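Local coordinates for NigD-like protein (Bacteroides vulgatus ATCC 8482, PDB 3K6O) that is of unknown function but is a NigD-like protein, probably an exported lipoprotein, pairing an N-terminal OB domain with a C-terminal beta sandwich, at residues V43-V48 with N76-D81. Residues are numbered along the deposited sequence; the frame is centred on the assembly and turned at random.
Sequences VVQHIV and NIRLND. With SO4 (sulfate ion), chain G.
A parallel strand pair with a beta bulge joins Val43-Val48 to Asn76-Asp81 in the N-terminal OB domain. At the bulge, Val44 N and Gln45 N both donate to Ile77 O, at 3.0 Å and 3.3 Å. Val44 is the extra residue, and the chain turns a corner there. Regular pairing then resumes: Leu79 N gives a 2.8 Å bond to Gln45 O, and Ile47 N bonds to Leu79 O. Val43, Ile77 and Leu79 send apolar side chains to one face, where Val43 CG1 lies 4.1 Å from Leu79 CB. Tyr50 adds to this side.

Gln45 and Arg78 lie on the other face. Arg78 has CG anti to its backbone N (chi1 174°) and bends at chi3 (56°), which turns the guanidinium back to the Gln45 amide. Arg78 NH1 meets Gln45 OE1 at 2.8 Å, with the two planes nearly coplanar, 18° apart. Arg78 NE bonds to Asn80 OD1 at 3.0 Å, so two edge bonds fix the guanidinium's rotation. A leucine in place of Arg78 would probably leave Gln45 OE1 and Asn80 OD1 without these donors and the Gln45 amide freer to turn. Asn80 ND2 is held by Asn62 and Ser64 of the neighbouring strand.

The His46 ring bridges Val48 O, through ND1, and a sulfate, probably from the crystallisation liquor, that Arg51 also binds; His46 NE2 reaches sulfate O2 at 2.6 Å, near the ring plane.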
loop_
_atom_site.group_PDB
_atom_site.type_symbol
_atom_site.label_atom_id
_atom_site.label_comp_id
_atom_site.label_asym_id
_atom_site.label_seq_id
_atom_site.Cartn_x
_atom_site.Cartn_y
_atom_site.Cartn_z
ATOM N N VAL A 43 2.173 21.556 2.253
ATOM C CA VAL A 43 1.095 21.959 1.336
ATOM C C VAL A 43 0.857 23.470 1.363
ATOM O O VAL A 43 0.350 24.004 2.354
ATOM C CB VAL A 43 -0.235 21.218 1.640
ATOM C CG1 VAL A 43 -1.319 21.612 0.606
ATOM C CG2 VAL A 43 -0.032 19.675 1.667
ATOM N N VAL A 44 1.227 24.169 0.285
ATOM C CA VAL A 44 1.026 25.610 0.219
ATOM C C VAL A 44 -0.142 25.970 -0.704
ATOM O O VAL A 44 -0.627 27.068 -0.627
ATOM C CB VAL A 44 2.306 26.393 -0.237
ATOM C CG1 VAL A 44 3.426 26.210 0.775
ATOM C CG2 VAL A 44 2.784 25.928 -1.649
ATOM N N GLN A 45 -0.560 25.057 -1.582
ATOM C CA GLN A 45 -1.772 25.221 -2.373
ATOM C C GLN A 45 -2.507 23.883 -2.396
ATOM O O GLN A 45 -1.881 22.821 -2.394
ATOM C CB GLN A 45 -1.427 25.659 -3.799
ATOM C CG GLN A 45 -0.773 27.078 -3.909
ATOM C CD GLN A 45 -0.245 27.406 -5.283
ATOM O OE1 GLN A 45 -0.412 26.631 -6.224
ATOM N NE2 GLN A 45 0.424 28.570 -5.412
ATOM N N HIS A 46 -3.830 23.941 -2.427
ATOM C CA HIS A 46 -4.654 22.739 -2.543
ATOM C C HIS A 46 -5.885 23.026 -3.403
ATOM O O HIS A 46 -6.453 24.111 -3.344
ATOM C CB HIS A 46 -5.069 22.246 -1.161
ATOM C CG HIS A 46 -5.988 23.176 -0.457
ATOM N ND1 HIS A 46 -7.292 22.850 -0.167
ATOM C CD2 HIS A 46 -5.814 24.455 -0.044
ATOM C CE1 HIS A 46 -7.874 23.879 0.427
ATOM N NE2 HIS A 46 -7.005 24.872 0.491
ATOM N N ILE A 47 -6.271 22.052 -4.223
ATOM C CA ILE A 47 -7.435 22.155 -5.105
ATOM C C ILE A 47 -8.576 21.307 -4.510
ATOM O O ILE A 47 -9.748 21.499 -4.832
ATOM C CB ILE A 47 -7.071 21.624 -6.515
ATOM C CG1 ILE A 47 -5.929 22.447 -7.117
ATOM C CG2 ILE A 47 -8.289 21.567 -7.455
ATOM C CD1 ILE A 47 -6.195 23.937 -7.216
ATOM N N VAL A 48 -8.205 20.356 -3.644
ATOM C CA VAL A 48 -9.158 19.541 -2.915
ATOM C C VAL A 48 -8.881 19.683 -1.420
ATOM O O VAL A 48 -7.783 20.106 -1.033
ATOM C CB VAL A 48 -9.065 18.064 -3.335
ATOM C CG1 VAL A 48 -9.449 17.918 -4.802
ATOM C CG2 VAL A 48 -7.648 17.515 -3.051
ATOM N N ASN A 76 7.682 22.505 -1.003
ATOM C CA ASN A 76 6.360 23.092 -0.885
ATOM C C ASN A 76 5.610 22.665 -2.121
ATOM O O ASN A 76 6.135 22.806 -3.229
ATOM C CB ASN A 76 6.422 24.611 -0.835
ATOM C CG ASN A 76 7.106 25.125 0.400
ATOM O OD1 ASN A 76 7.058 24.489 1.473
ATOM N ND2 ASN A 76 7.730 26.310 0.274
ATOM N N ILE A 77 4.402 22.130 -1.939
ATOM C CA ILE A 77 3.642 21.572 -3.051
ATOM C C ILE A 77 2.241 22.147 -3.195
ATOM O O ILE A 77 1.705 22.766 -2.272
ATOM C CB ILE A 77 3.531 20.004 -2.950
ATOM C CG1 ILE A 77 2.654 19.578 -1.758
ATOM C CG2 ILE A 77 4.910 19.387 -2.801
ATOM C CD1 ILE A 77 1.994 18.195 -1.878
ATOM N N ARG A 78 1.664 21.934 -4.380
ATOM C CA ARG A 78 0.241 22.062 -4.585
ATOM C C ARG A 78 -0.330 20.645 -4.564
ATOM O O ARG A 78 0.143 19.759 -5.296
ATOM C CB ARG A 78 -0.091 22.732 -5.935
ATOM C CG ARG A 78 -1.551 22.744 -6.234
ATOM C CD ARG A 78 -1.939 23.642 -7.363
ATOM N NE ARG A 78 -1.234 23.354 -8.594
ATOM C CZ ARG A 78 -0.323 24.146 -9.161
ATOM N NH1 ARG A 78 0.050 25.299 -8.608
ATOM N NH2 ARG A 78 0.236 23.771 -10.296
ATOM N N LEU A 79 -1.347 20.443 -3.749
ATOM C CA LEU A 79 -2.048 19.171 -3.696
ATOM C C LEU A 79 -3.213 19.263 -4.675
ATOM O O LEU A 79 -4.207 19.902 -4.370
ATOM C CB LEU A 79 -2.544 18.898 -2.275
ATOM C CG LEU A 79 -3.368 17.631 -2.066
ATOM C CD1 LEU A 79 -2.556 16.354 -2.443
ATOM C CD2 LEU A 79 -3.872 17.560 -0.633
ATOM N N ASN A 80 -3.052 18.654 -5.857
ATOM C CA ASN A 80 -4.037 18.751 -6.947
ATOM C C ASN A 80 -5.246 17.828 -6.750
ATOM O O ASN A 80 -6.335 18.161 -7.148
ATOM C CB ASN A 80 -3.397 18.438 -8.313
ATOM C CG ASN A 80 -2.207 19.339 -8.652
ATOM O OD1 ASN A 80 -2.275 20.560 -8.509
ATOM N ND2 ASN A 80 -1.114 18.728 -9.118
ATOM N N ASP A 81 -5.047 16.688 -6.114
ATOM C CA ASP A 81 -6.064 15.649 -5.993
ATOM C C ASP A 81 -5.473 14.516 -5.200
ATOM O O ASP A 81 -4.237 14.402 -5.084
ATOM C CB ASP A 81 -6.441 15.106 -7.376
ATOM C CG ASP A 81 -7.768 14.387 -7.397
ATOM O OD1 ASP A 81 -8.453 14.298 -6.371
ATOM O OD2 ASP A 81 -8.111 13.877 -8.475
HETATM S S SO4 G . -8.197 27.936 1.372
HETATM O O1 SO4 G . -6.774 28.148 1.662
HETATM O O2 SO4 G . -8.592 26.574 1.696
HETATM O O3 SO4 G . -8.999 28.820 2.223
HETATM O O4 SO4 G . -8.410 28.155 -0.063
#